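Local atomic coordinates of DNA alpha-glucosyltransferase (Enterobacteria phage T4, PDB entry 1XV5), a protein that belongs to the GT-B clan of glycosyltransferases, with two Rossmann-like domains and uridine-5'-diphosphate bound in the cleft between them. Residues V17-L22 against L306-L311; M179-V184 against K377-L382; S186-D191 against I277-L282. All blocks are in the same frame, centred on the assembly; numbering follows the deposited sequence.

Contact 1: V17-L22 against L306-L311; sequences VTKFSL and LEYTHL. With UDP (uridine-5'-diphosphate), chain C.
In the cleft of this GT-B fold, the N-terminal turn of helix 308-316 holds the alpha-phosphate of UDP through Tyr308 and Thr309, while the Tyr308 side chain leans on the first turn of helix 17-30. The Lys19 chain lies over one face of the Tyr308 ring, its CG 3.4 Å from the ring centroid and 10° off the normal, a CH-pi contact. The lysine chain is bent at CB-CG (chi2 58°), and its ammonium group leads away to a salt bridge with Glu23. At the far end of the ring, Tyr308 OH lies at the edge of the Phe20 ring, 3.3 Å from Phe20 CD1, while Phe20 CB packs against Tyr308 CE1. The phenol is also hydrogen-bonded to the carbonyl of Pro178, which ties down the end of the ring. Tyr308 N donates to UDP O1A (3.0 Å, 160°) and Thr309 N to UDP O2A (3.0 Å), so two adjacent backbone amides grip two oxygens of one phosphate, where the helix N-terminus may also offset their charge. Glu307, at the N-cap position, gives its own N-H to His310 ND1 (2.8 Å), nearly in the imidazole plane. Around the contact, Val17 and Ser21 back onto strand 3-8, Phe20 meets the rings of Tyr113 and His115, and Leu306 and Leu311 lean on helix 368-386.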
loop_
_atom_site.group_PDB
_atom_site.type_symbol
_atom_site.label_atom_id
_atom_site.label_comp_id
_atom_site.label_asym_id
_atom_site.label_seq_id
_atom_site.Cartn_x
_atom_site.Cartn_y
_atom_site.Cartn_z
ATOM N N VAL A 17 2.883 -3.869 -2.539
ATOM C CA VAL A 17 4.232 -4.419 -2.556
ATOM C C VAL A 17 4.944 -3.984 -3.831
ATOM O O VAL A 17 6.132 -3.643 -3.812
ATOM C CB VAL A 17 4.205 -5.955 -2.468
ATOM C CG1 VAL A 17 5.618 -6.515 -2.598
ATOM C CG2 VAL A 17 3.603 -6.372 -1.134
ATOM N N THR A 18 4.220 -3.999 -4.942
ATOM C CA THR A 18 4.791 -3.575 -6.211
ATOM C C THR A 18 5.110 -2.085 -6.129
ATOM O O THR A 18 6.190 -1.648 -6.523
ATOM C CB THR A 18 3.812 -3.849 -7.369
ATOM O OG1 THR A 18 3.760 -5.261 -7.608
ATOM C CG2 THR A 18 4.253 -3.129 -8.637
ATOM N N LYS A 19 4.164 -1.312 -5.607
ATOM C CA LYS A 19 4.349 0.127 -5.460
ATOM C C LYS A 19 5.585 0.416 -4.608
ATOM O O LYS A 19 6.428 1.236 -4.971
ATOM C CB LYS A 19 3.111 0.744 -4.807
ATOM C CG LYS A 19 3.211 2.241 -4.565
ATOM C CD LYS A 19 3.462 3.004 -5.855
ATOM C CE LYS A 19 3.378 4.503 -5.611
ATOM N NZ LYS A 19 3.755 5.289 -6.806
ATOM N N PHE A 20 5.682 -0.258 -3.468
ATOM C CA PHE A 20 6.819 -0.077 -2.577
ATOM C C PHE A 20 8.115 -0.406 -3.311
ATOM O O PHE A 20 9.078 0.353 -3.261
ATOM C CB PHE A 20 6.691 -0.990 -1.355
ATOM C CG PHE A 20 7.887 -0.957 -0.447
ATOM C CD1 PHE A 20 8.036 0.054 0.495
ATOM C CD2 PHE A 20 8.874 -1.935 -0.544
ATOM C CE1 PHE A 20 9.148 0.093 1.329
ATOM C CE2 PHE A 20 9.997 -1.907 0.289
ATOM C CZ PHE A 20 10.134 -0.894 1.226
ATOM N N SER A 21 8.130 -1.545 -3.996
ATOM C CA SER A 21 9.322 -1.967 -4.720
ATOM C C SER A 21 9.770 -0.946 -5.763
ATOM O O SER A 21 10.967 -0.725 -5.941
ATOM C CB SER A 21 9.077 -3.326 -5.382
ATOM O OG SER A 21 8.872 -4.327 -4.396
ATOM N N LEU A 22 8.815 -0.322 -6.443
ATOM C CA LEU A 22 9.145 0.669 -7.460
ATOM C C LEU A 22 9.648 1.964 -6.830
ATOM O O LEU A 22 10.593 2.579 -7.327
ATOM C CB LEU A 22 7.926 0.940 -8.347
ATOM C CG LEU A 22 7.416 -0.279 -9.129
ATOM C CD1 LEU A 22 6.200 0.104 -9.961
ATOM C CD2 LEU A 22 8.523 -0.812 -10.027
ATOM N N LEU A 306 0.943 4.708 6.908
ATOM C CA LEU A 306 -0.282 5.033 6.193
ATOM C C LEU A 306 -0.062 4.146 4.974
ATOM O O LEU A 306 1.035 3.600 4.794
ATOM C CB LEU A 306 -0.335 6.501 5.759
ATOM C CG LEU A 306 -0.897 7.490 6.781
ATOM C CD1 LEU A 306 -0.777 8.905 6.231
ATOM C CD2 LEU A 306 -2.361 7.146 7.087
ATOM N N GLU A 307 -1.086 3.982 4.152
ATOM C CA GLU A 307 -0.971 3.157 2.956
ATOM C C GLU A 307 -0.737 4.044 1.744
ATOM O O GLU A 307 -0.900 5.264 1.816
ATOM C CB GLU A 307 -2.245 2.340 2.772
ATOM C CG GLU A 307 -2.493 1.388 3.917
ATOM C CD GLU A 307 -3.782 0.619 3.765
ATOM O OE1 GLU A 307 -4.853 1.168 4.102
ATOM O OE2 GLU A 307 -3.716 -0.531 3.293
ATOM N N TYR A 308 -0.347 3.440 0.629
ATOM C CA TYR A 308 -0.101 4.226 -0.568
ATOM C C TYR A 308 -1.319 5.010 -1.029
ATOM O O TYR A 308 -1.187 6.158 -1.441
ATOM C CB TYR A 308 0.436 3.338 -1.690
ATOM C CG TYR A 308 1.901 3.036 -1.494
ATOM C CD1 TYR A 308 2.338 1.752 -1.178
ATOM C CD2 TYR A 308 2.849 4.061 -1.545
ATOM C CE1 TYR A 308 3.687 1.498 -0.910
ATOM C CE2 TYR A 308 4.191 3.818 -1.278
ATOM C CZ TYR A 308 4.603 2.541 -0.960
ATOM O OH TYR A 308 5.932 2.316 -0.673
ATOM N N THR A 309 -2.507 4.413 -0.954
ATOM C CA THR A 309 -3.692 5.148 -1.372
ATOM C C THR A 309 -3.901 6.376 -0.488
ATOM O O THR A 309 -4.451 7.373 -0.942
ATOM C CB THR A 309 -4.964 4.266 -1.366
ATOM O OG1 THR A 309 -5.049 3.538 -0.137
ATOM C CG2 THR A 309 -4.931 3.287 -2.542
ATOM N N HIS A 310 -3.469 6.308 0.771
ATOM C CA HIS A 310 -3.583 7.464 1.671
ATOM C C HIS A 310 -2.704 8.581 1.102
ATOM O O HIS A 310 -3.141 9.714 0.895
ATOM C CB HIS A 310 -3.035 7.148 3.069
ATOM C CG HIS A 310 -3.963 6.369 3.945
ATOM N ND1 HIS A 310 -3.596 5.176 4.530
ATOM C CD2 HIS A 310 -5.200 6.655 4.417
ATOM C CE1 HIS A 310 -4.563 4.764 5.330
ATOM N NE2 HIS A 310 -5.548 5.644 5.279
ATOM N N LEU A 311 -1.443 8.241 0.869
ATOM C CA LEU A 311 -0.472 9.202 0.365
ATOM C C LEU A 311 -0.832 9.779 -0.993
ATOM O O LEU A 311 -0.614 10.962 -1.252
ATOM C CB LEU A 311 0.912 8.551 0.304
ATOM C CG LEU A 311 1.397 7.872 1.591
ATOM C CD1 LEU A 311 2.833 7.402 1.392
ATOM C CD2 LEU A 311 1.310 8.843 2.781
HETATM N N1 UDP C . -3.451 0.371 -7.146
HETATM C C2 UDP C . -3.484 0.516 -8.518
HETATM N N3 UDP C . -4.560 -0.070 -9.135
HETATM C C4 UDP C . -5.589 -0.766 -8.526
HETATM C C5 UDP C . -5.485 -0.861 -7.102
HETATM C C6 UDP C . -4.443 -0.305 -6.477
HETATM O O2 UDP C . -2.630 1.127 -9.139
HETATM O O4 UDP C . -6.492 -1.238 -9.216
HETATM C "C1'" UDP C . -2.312 0.956 -6.430
HETATM C "C2'" UDP C . -2.683 2.006 -5.389
HETATM O "O2'" UDP C . -2.919 3.260 -5.992
HETATM C "C3'" UDP C . -1.441 1.957 -4.508
HETATM C "C4'" UDP C . -1.162 0.456 -4.453
HETATM O "O4'" UDP C . -1.679 -0.074 -5.703
HETATM O "O3'" UDP C . -0.368 2.629 -5.166
HETATM C "C5'" UDP C . -1.807 -0.274 -3.291
HETATM O "O5'" UDP C . -1.057 -0.049 -2.104
HETATM P PA UDP C . -1.737 0.295 -0.703
HETATM O O1A UDP C . -0.618 0.449 0.251
HETATM O O2A UDP C . -2.687 1.422 -0.895
HETATM O O3A UDP C . -2.628 -1.020 -0.310
HETATM P PB UDP C . -2.406 -2.618 -0.600
HETATM O O1B UDP C . -2.934 -3.343 0.584
HETATM O O2B UDP C . -2.964 -2.917 -1.938
HETATM O O3B UDP C . -0.829 -2.799 -0.646
#

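Contact 2: M179-V184 against K377-L382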
loop_
_atom_site.group_PDB
_atom_site.type_symbol
_atom_site.label_atom_id
_atom_site.label_comp_id
_atom_site.label_asym_id
_atom_site.label_seq_id
_atom_site.Cartn_x
_atom_site.Cartn_y
_atom_site.Cartn_z
ATOM N N MET A 179 6.729 6.955 -0.378
ATOM C CA MET A 179 6.418 7.328 -1.747
ATOM C C MET A 179 7.027 8.699 -1.988
ATOM O O MET A 179 7.123 9.503 -1.062
ATOM C CB MET A 179 4.904 7.405 -1.951
ATOM C CG MET A 179 4.492 7.810 -3.348
ATOM S SD MET A 179 2.706 7.742 -3.555
ATOM C CE MET A 179 2.262 9.455 -3.206
ATOM N N ASP A 180 7.466 8.959 -3.217
ATOM C CA ASP A 180 8.011 10.268 -3.531
ATOM C C ASP A 180 6.767 11.127 -3.739
ATOM O O ASP A 180 6.220 11.205 -4.844
ATOM C CB ASP A 180 8.836 10.239 -4.819
ATOM C CG ASP A 180 9.546 11.555 -5.079
ATOM O OD1 ASP A 180 9.056 12.599 -4.597
ATOM O OD2 ASP A 180 10.587 11.549 -5.773
ATOM N N ILE A 181 6.312 11.746 -2.658
ATOM C CA ILE A 181 5.121 12.582 -2.677
ATOM C C ILE A 181 5.313 13.853 -3.507
ATOM O O ILE A 181 4.378 14.336 -4.150
ATOM C CB ILE A 181 4.719 12.920 -1.226
ATOM C CG1 ILE A 181 4.175 11.648 -0.563
ATOM C CG2 ILE A 181 3.698 14.050 -1.198
ATOM C CD1 ILE A 181 3.989 11.738 0.938
ATOM N N VAL A 182 6.530 14.380 -3.496
ATOM C CA VAL A 182 6.851 15.580 -4.255
ATOM C C VAL A 182 6.681 15.303 -5.749
ATOM O O VAL A 182 6.094 16.099 -6.480
ATOM C CB VAL A 182 8.309 16.020 -3.995
ATOM C CG1 VAL A 182 8.643 17.248 -4.827
ATOM C CG2 VAL A 182 8.508 16.304 -2.514
ATOM N N LYS A 183 7.199 14.163 -6.196
ATOM C CA LYS A 183 7.111 13.788 -7.600
ATOM C C LYS A 183 5.670 13.686 -8.094
ATOM O O LYS A 183 5.354 14.134 -9.194
ATOM C CB LYS A 183 7.839 12.464 -7.839
ATOM C CG LYS A 183 7.921 12.073 -9.306
ATOM C CD LYS A 183 8.896 10.927 -9.526
ATOM C CE LYS A 183 10.292 11.305 -9.053
ATOM N NZ LYS A 183 10.750 12.598 -9.641
ATOM N N VAL A 184 4.794 13.094 -7.289
ATOM C CA VAL A 184 3.396 12.973 -7.678
ATOM C C VAL A 184 2.766 14.357 -7.791
ATOM O O VAL A 184 2.042 14.637 -8.746
ATOM C CB VAL A 184 2.600 12.116 -6.665
ATOM C CG1 VAL A 184 1.109 12.200 -6.960
ATOM C CG2 VAL A 184 3.064 10.669 -6.750
ATOM N N LYS A 377 -2.200 22.083 3.329
ATOM C CA LYS A 377 -1.829 21.561 4.640
ATOM C C LYS A 377 -1.702 20.038 4.598
ATOM O O LYS A 377 -0.755 19.477 5.145
ATOM C CB LYS A 377 -2.857 21.961 5.704
ATOM C CG LYS A 377 -2.736 23.415 6.150
ATOM C CD LYS A 377 -3.633 23.736 7.340
ATOM C CE LYS A 377 -5.103 23.690 6.973
ATOM N NZ LYS A 377 -5.957 24.222 8.079
ATOM N N ALA A 378 -2.650 19.374 3.939
ATOM C CA ALA A 378 -2.629 17.915 3.846
ATOM C C ALA A 378 -1.390 17.440 3.109
ATOM O O ALA A 378 -0.734 16.492 3.533
ATOM C CB ALA A 378 -3.878 17.411 3.139
ATOM N N TYR A 379 -1.087 18.088 1.990
ATOM C CA TYR A 379 0.088 17.722 1.216
ATOM C C TYR A 379 1.352 17.823 2.062
ATOM O O TYR A 379 2.157 16.894 2.094
ATOM C CB TYR A 379 0.219 18.618 -0.018
ATOM C CG TYR A 379 1.558 18.483 -0.717
ATOM C CD1 TYR A 379 2.594 19.379 -0.459
ATOM C CD2 TYR A 379 1.802 17.430 -1.603
ATOM C CE1 TYR A 379 3.842 19.233 -1.064
ATOM C CE2 TYR A 379 3.046 17.274 -2.212
ATOM C CZ TYR A 379 4.060 18.178 -1.939
ATOM O OH TYR A 379 5.294 18.030 -2.532
ATOM N N GLU A 380 1.529 18.947 2.751
ATOM C CA GLU A 380 2.719 19.134 3.577
ATOM C C GLU A 380 2.780 18.137 4.730
ATOM O O GLU A 380 3.840 17.608 5.048
ATOM C CB GLU A 380 2.770 20.561 4.135
ATOM C CG GLU A 380 3.985 20.820 5.026
ATOM C CD GLU A 380 5.304 20.683 4.282
ATOM O OE1 GLU A 380 6.357 20.579 4.947
ATOM O OE2 GLU A 380 5.296 20.689 3.031
ATOM N N PHE A 381 1.636 17.880 5.354
ATOM C CA PHE A 381 1.587 16.946 6.474
ATOM C C PHE A 381 1.990 15.535 6.052
ATOM O O PHE A 381 2.805 14.885 6.705
ATOM C CB PHE A 381 0.177 16.903 7.062
ATOM C CG PHE A 381 0.045 16.004 8.261
ATOM C CD1 PHE A 381 0.584 16.375 9.489
ATOM C CD2 PHE A 381 -0.626 14.789 8.165
ATOM C CE1 PHE A 381 0.455 15.552 10.606
ATOM C CE2 PHE A 381 -0.763 13.958 9.272
ATOM C CZ PHE A 381 -0.221 14.339 10.501
ATOM N N LEU A 382 1.400 15.062 4.959
ATOM C CA LEU A 382 1.693 13.725 4.470
ATOM C C LEU A 382 3.132 13.630 3.971
ATOM O O LEU A 382 3.773 12.593 4.108
ATOM C CB LEU A 382 0.693 13.347 3.376
ATOM C CG LEU A 382 -0.746 13.247 3.908
ATOM C CD1 LEU A 382 -1.707 12.979 2.758
ATOM C CD2 LEU A 382 -0.841 12.138 4.956
#
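Ile181 and Leu382 bring the two backbones closest, with CA atoms 8.0 Å apart, where the first turn of helix 181-188 meets the later part of the long helix 368-386. Asp180 occupies the N-cap position of the shorter helix: its OD1 accepts from Lys183 N at 2.9 Å, and the N-H arrives from above the carboxylate plane, 61° out of it. Ile181 meets the long helix through two branches. Its CG2, anti to the backbone N, touches Tyr379 CE2 at 3.4 Å, while CD1 on the other branch reaches across to Leu382 O at 3.3 Å and lies 4.4 Å from Leu382 CB. The isoleucine and tyrosine side chains run past one another in opposite senses. This is plain packing in the GT-B fold: helix 181-188 follows strand 172-174, the last strand of the first parallel sheet, and the chain returns near its end as helix 368-386 to lie against it. Beyond Ile181, the tyrosine hydroxyl reaches the backbone of the next residue, with Tyr379 OH 3.4 Å from Val182 CA near the ring plane and 3.6 Å from Val182 CG2. Tyr379 also makes a cation-pi contact with Arg185, one turn further along the shorter helix. Ile181 N donates to Asp387 just past the end of the long helix, and Met179 pairs through its backbone with Ser388.

Contact 3: S186-D191 against I277-L282; sequences STYWKD and INSEML. With UDP (uridine-5'-diphosphate), chain C.
Tyr188 lays its ring across the first turns of helix 278-286, touching Ser279 and Leu282, and its CA comes within 6.8 Å of Leu282 CA. Ile277 stands at the N-cap position, and its carbonyl accepts from Met281 N to start the helix. Asn278 follows and serves the UDP: its CG is anti to the backbone N (chi1 -166°), which carries ND2 to 2.9 Å from UDP O2' and into a weak, long bond to UDP O2 on the uracil. The same nitrogen donates to Glu312, which is itself hydrogen-bonded to UDP. Ser279 meets the hydroxyl end of the tyrosine, with Tyr188 OH 3.2 Å from Ser279 CB and Ser279 O approaching Tyr188 CE2 obliquely at 3.4 Å. In the GT-B architecture this helix follows strand 270-273 in the second Rossmann-like domain and presents its N-terminal end to the nucleotide, while Tyr188, at the end of helix 181-188, packs on it farther from the ligand. Met281 lies on the ligand side, where its CE is 3.8 Å from UDP O2' and its chain folds against Tyr276 and Glu312. Leu282 then closes the contact: CB sits over the centre of the tyrosine ring, 3.6 Å from the centroid and 4° off the normal, a CH-pi contact, and CD1 touches Tyr188 CE1. The two side chains cross at about a right angle. Thr187 CG2 occupies the opposite face of the ring, offset toward its rim, and thus the phenol is sandwiched between two aliphatic groups. On the other segment, Lys190 NZ turns back to donate to Tyr188 O and forms a salt bridge with Glu283, one residue beyond Leu282 on the same helix.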
loop_
_atom_site.group_PDB
_atom_site.type_symbol
_atom_site.label_atom_id
_atom_site.label_comp_id
_atom_site.label_asym_id
_atom_site.label_seq_id
_atom_site.Cartn_x
_atom_site.Cartn_y
_atom_site.Cartn_z
ATOM N N SER A 186 4.249 17.206 -8.425
ATOM C CA SER A 186 4.832 17.904 -9.561
ATOM C C SER A 186 4.317 17.387 -10.896
ATOM O O SER A 186 4.607 17.966 -11.944
ATOM C CB SER A 186 6.361 17.805 -9.516
ATOM O OG SER A 186 6.804 16.485 -9.761
ATOM N N THR A 187 3.538 16.309 -10.855
ATOM C CA THR A 187 2.994 15.711 -12.067
ATOM C C THR A 187 1.473 15.785 -12.199
ATOM O O THR A 187 0.955 15.851 -13.312
ATOM C CB THR A 187 3.408 14.218 -12.173
ATOM O OG1 THR A 187 4.834 14.122 -12.262
ATOM C CG2 THR A 187 2.787 13.565 -13.401
ATOM N N TYR A 188 0.756 15.791 -11.078
ATOM C CA TYR A 188 -0.705 15.793 -11.138
ATOM C C TYR A 188 -1.486 16.938 -10.512
ATOM O O TYR A 188 -2.671 17.088 -10.798
ATOM C CB TYR A 188 -1.243 14.488 -10.540
ATOM C CG TYR A 188 -0.751 13.260 -11.257
ATOM C CD1 TYR A 188 0.392 12.589 -10.824
ATOM C CD2 TYR A 188 -1.392 12.802 -12.402
ATOM C CE1 TYR A 188 0.885 11.491 -11.516
ATOM C CE2 TYR A 188 -0.906 11.704 -13.108
ATOM C CZ TYR A 188 0.232 11.056 -12.658
ATOM O OH TYR A 188 0.725 9.978 -13.354
ATOM N N TRP A 189 -0.849 17.730 -9.657
ATOM C CA TRP A 189 -1.549 18.825 -8.986
ATOM C C TRP A 189 -2.290 19.738 -9.965
ATOM O O TRP A 189 -1.723 20.202 -10.957
ATOM C CB TRP A 189 -0.558 19.636 -8.152
ATOM C CG TRP A 189 -1.187 20.434 -7.042
ATOM C CD1 TRP A 189 -1.703 21.696 -7.122
ATOM C CD2 TRP A 189 -1.318 20.033 -5.672
ATOM N NE1 TRP A 189 -2.140 22.109 -5.885
ATOM C CE2 TRP A 189 -1.918 21.108 -4.977
ATOM C CE3 TRP A 189 -0.985 18.871 -4.964
ATOM C CZ2 TRP A 189 -2.192 21.056 -3.603
ATOM C CZ3 TRP A 189 -1.257 18.818 -3.594
ATOM C CH2 TRP A 189 -1.856 19.908 -2.931
ATOM N N LYS A 190 -3.560 19.992 -9.672
ATOM C CA LYS A 190 -4.393 20.839 -10.518
ATOM C C LYS A 190 -4.749 22.142 -9.818
ATOM O O LYS A 190 -4.729 22.221 -8.591
ATOM C CB LYS A 190 -5.701 20.119 -10.864
ATOM C CG LYS A 190 -5.544 18.813 -11.626
ATOM C CD LYS A 190 -5.095 19.056 -13.057
ATOM C CE LYS A 190 -5.006 17.750 -13.840
ATOM N NZ LYS A 190 -3.980 16.834 -13.271
ATOM N N ASP A 191 -5.075 23.163 -10.602
ATOM C CA ASP A 191 -5.491 24.431 -10.026
ATOM C C ASP A 191 -6.886 24.123 -9.486
ATOM O O ASP A 191 -7.605 23.304 -10.064
ATOM C CB ASP A 191 -5.564 25.521 -11.099
ATOM C CG ASP A 191 -5.930 26.882 -10.525
ATOM O OD1 ASP A 191 -7.138 27.182 -10.393
ATOM O OD2 ASP A 191 -5.004 27.652 -10.191
ATOM N N ILE A 277 -5.223 1.923 -13.634
ATOM C CA ILE A 277 -3.827 2.160 -13.944
ATOM C C ILE A 277 -3.522 3.312 -12.996
ATOM O O ILE A 277 -4.215 4.331 -13.009
ATOM C CB ILE A 277 -3.646 2.616 -15.404
ATOM C CG1 ILE A 277 -4.134 1.517 -16.353
ATOM C CG2 ILE A 277 -2.185 2.959 -15.667
ATOM C CD1 ILE A 277 -3.455 0.175 -16.143
ATOM N N ASN A 278 -2.504 3.139 -12.164
ATOM C CA ASN A 278 -2.143 4.143 -11.170
ATOM C C ASN A 278 -2.100 5.583 -11.685
ATOM O O ASN A 278 -2.759 6.461 -11.121
ATOM C CB ASN A 278 -0.808 3.764 -10.520
ATOM C CG ASN A 278 -0.536 4.553 -9.255
ATOM O OD1 ASN A 278 0.219 5.521 -9.267
ATOM N ND2 ASN A 278 -1.166 4.145 -8.154
ATOM N N SER A 279 -1.348 5.826 -12.756
ATOM C CA SER A 279 -1.240 7.172 -13.315
ATOM C C SER A 279 -2.575 7.749 -13.782
ATOM O O SER A 279 -2.805 8.956 -13.683
ATOM C CB SER A 279 -0.241 7.187 -14.479
ATOM O OG SER A 279 -0.636 6.301 -15.515
ATOM N N GLU A 280 -3.453 6.893 -14.300
ATOM C CA GLU A 280 -4.757 7.347 -14.771
ATOM C C GLU A 280 -5.648 7.718 -13.594
ATOM O O GLU A 280 -6.411 8.687 -13.661
ATOM C CB GLU A 280 -5.418 6.265 -15.631
ATOM C CG GLU A 280 -4.698 6.062 -16.969
ATOM C CD GLU A 280 -5.260 4.916 -17.792
ATOM O OE1 GLU A 280 -6.244 4.286 -17.358
ATOM O OE2 GLU A 280 -4.711 4.647 -18.882
ATOM N N MET A 281 -5.551 6.948 -12.514
ATOM C CA MET A 281 -6.337 7.232 -11.321
ATOM C C MET A 281 -5.880 8.559 -10.719
ATOM O O MET A 281 -6.703 9.393 -10.347
ATOM C CB MET A 281 -6.172 6.105 -10.296
ATOM C CG MET A 281 -6.892 6.332 -8.968
ATOM S SD MET A 281 -6.035 7.462 -7.841
ATOM C CE MET A 281 -4.702 6.388 -7.269
ATOM N N LEU A 282 -4.568 8.760 -10.626
ATOM C CA LEU A 282 -4.044 10.006 -10.066
ATOM C C LEU A 282 -4.554 11.215 -10.849
ATOM O O LEU A 282 -4.858 12.256 -10.269
ATOM C CB LEU A 282 -2.507 9.991 -10.056
ATOM C CG LEU A 282 -1.854 8.983 -9.100
ATOM C CD1 LEU A 282 -0.346 9.014 -9.269
ATOM C CD2 LEU A 282 -2.229 9.321 -7.656
HETATM N N1 UDP C . -3.451 0.371 -7.146
HETATM C C2 UDP C . -3.484 0.516 -8.518
HETATM N N3 UDP C . -4.560 -0.070 -9.135
HETATM C C4 UDP C . -5.589 -0.766 -8.526
HETATM C C5 UDP C . -5.485 -0.861 -7.102
HETATM C C6 UDP C . -4.443 -0.305 -6.477
HETATM O O2 UDP C . -2.630 1.127 -9.139
HETATM O O4 UDP C . -6.492 -1.238 -9.216
HETATM C "C1'" UDP C . -2.312 0.956 -6.430
HETATM C "C2'" UDP C . -2.683 2.006 -5.389
HETATM O "O2'" UDP C . -2.919 3.260 -5.992
HETATM C "C3'" UDP C . -1.441 1.957 -4.508
HETATM C "C4'" UDP C . -1.162 0.456 -4.453
HETATM O "O4'" UDP C . -1.679 -0.074 -5.703
HETATM O "O3'" UDP C . -0.368 2.629 -5.166
HETATM C "C5'" UDP C . -1.807 -0.274 -3.291
HETATM O "O5'" UDP C . -1.057 -0.049 -2.104
HETATM P PA UDP C . -1.737 0.295 -0.703
HETATM O O1A UDP C . -0.618 0.449 0.251
HETATM O O2A UDP C . -2.687 1.422 -0.895
HETATM O O3A UDP C . -2.628 -1.020 -0.310
HETATM P PB UDP C . -2.406 -2.618 -0.600
HETATM O O1B UDP C . -2.934 -3.343 0.584
HETATM O O2B UDP C . -2.964 -2.917 -1.938
HETATM O O3B UDP C . -0.829 -2.799 -0.646
#

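Contacts 1 and 3 approach UDP from different parts of the molecule, contact 1 at the alpha-phosphate and the ribose O3', contact 3 at the ribose O2' and the uracil; their centres lie about 15 Å apart, and their nearest atoms are about 4 Å apart, without touching. Contact 2 sits farther out, with the Ile181 side chain about 11 Å from the nucleotide, yet it joins the other two. Met179 CB packs on Tyr308 CE2 at 3.7 Å, and Leu382 CD2 meets Leu306 CD1 at 3.5 Å. Toward contact 3, Tyr379 CB lies 3.8 Å from Trp189 CH2. Helix 181-188 serves both contacts 2 and 3, whose centres are about 13 Å apart.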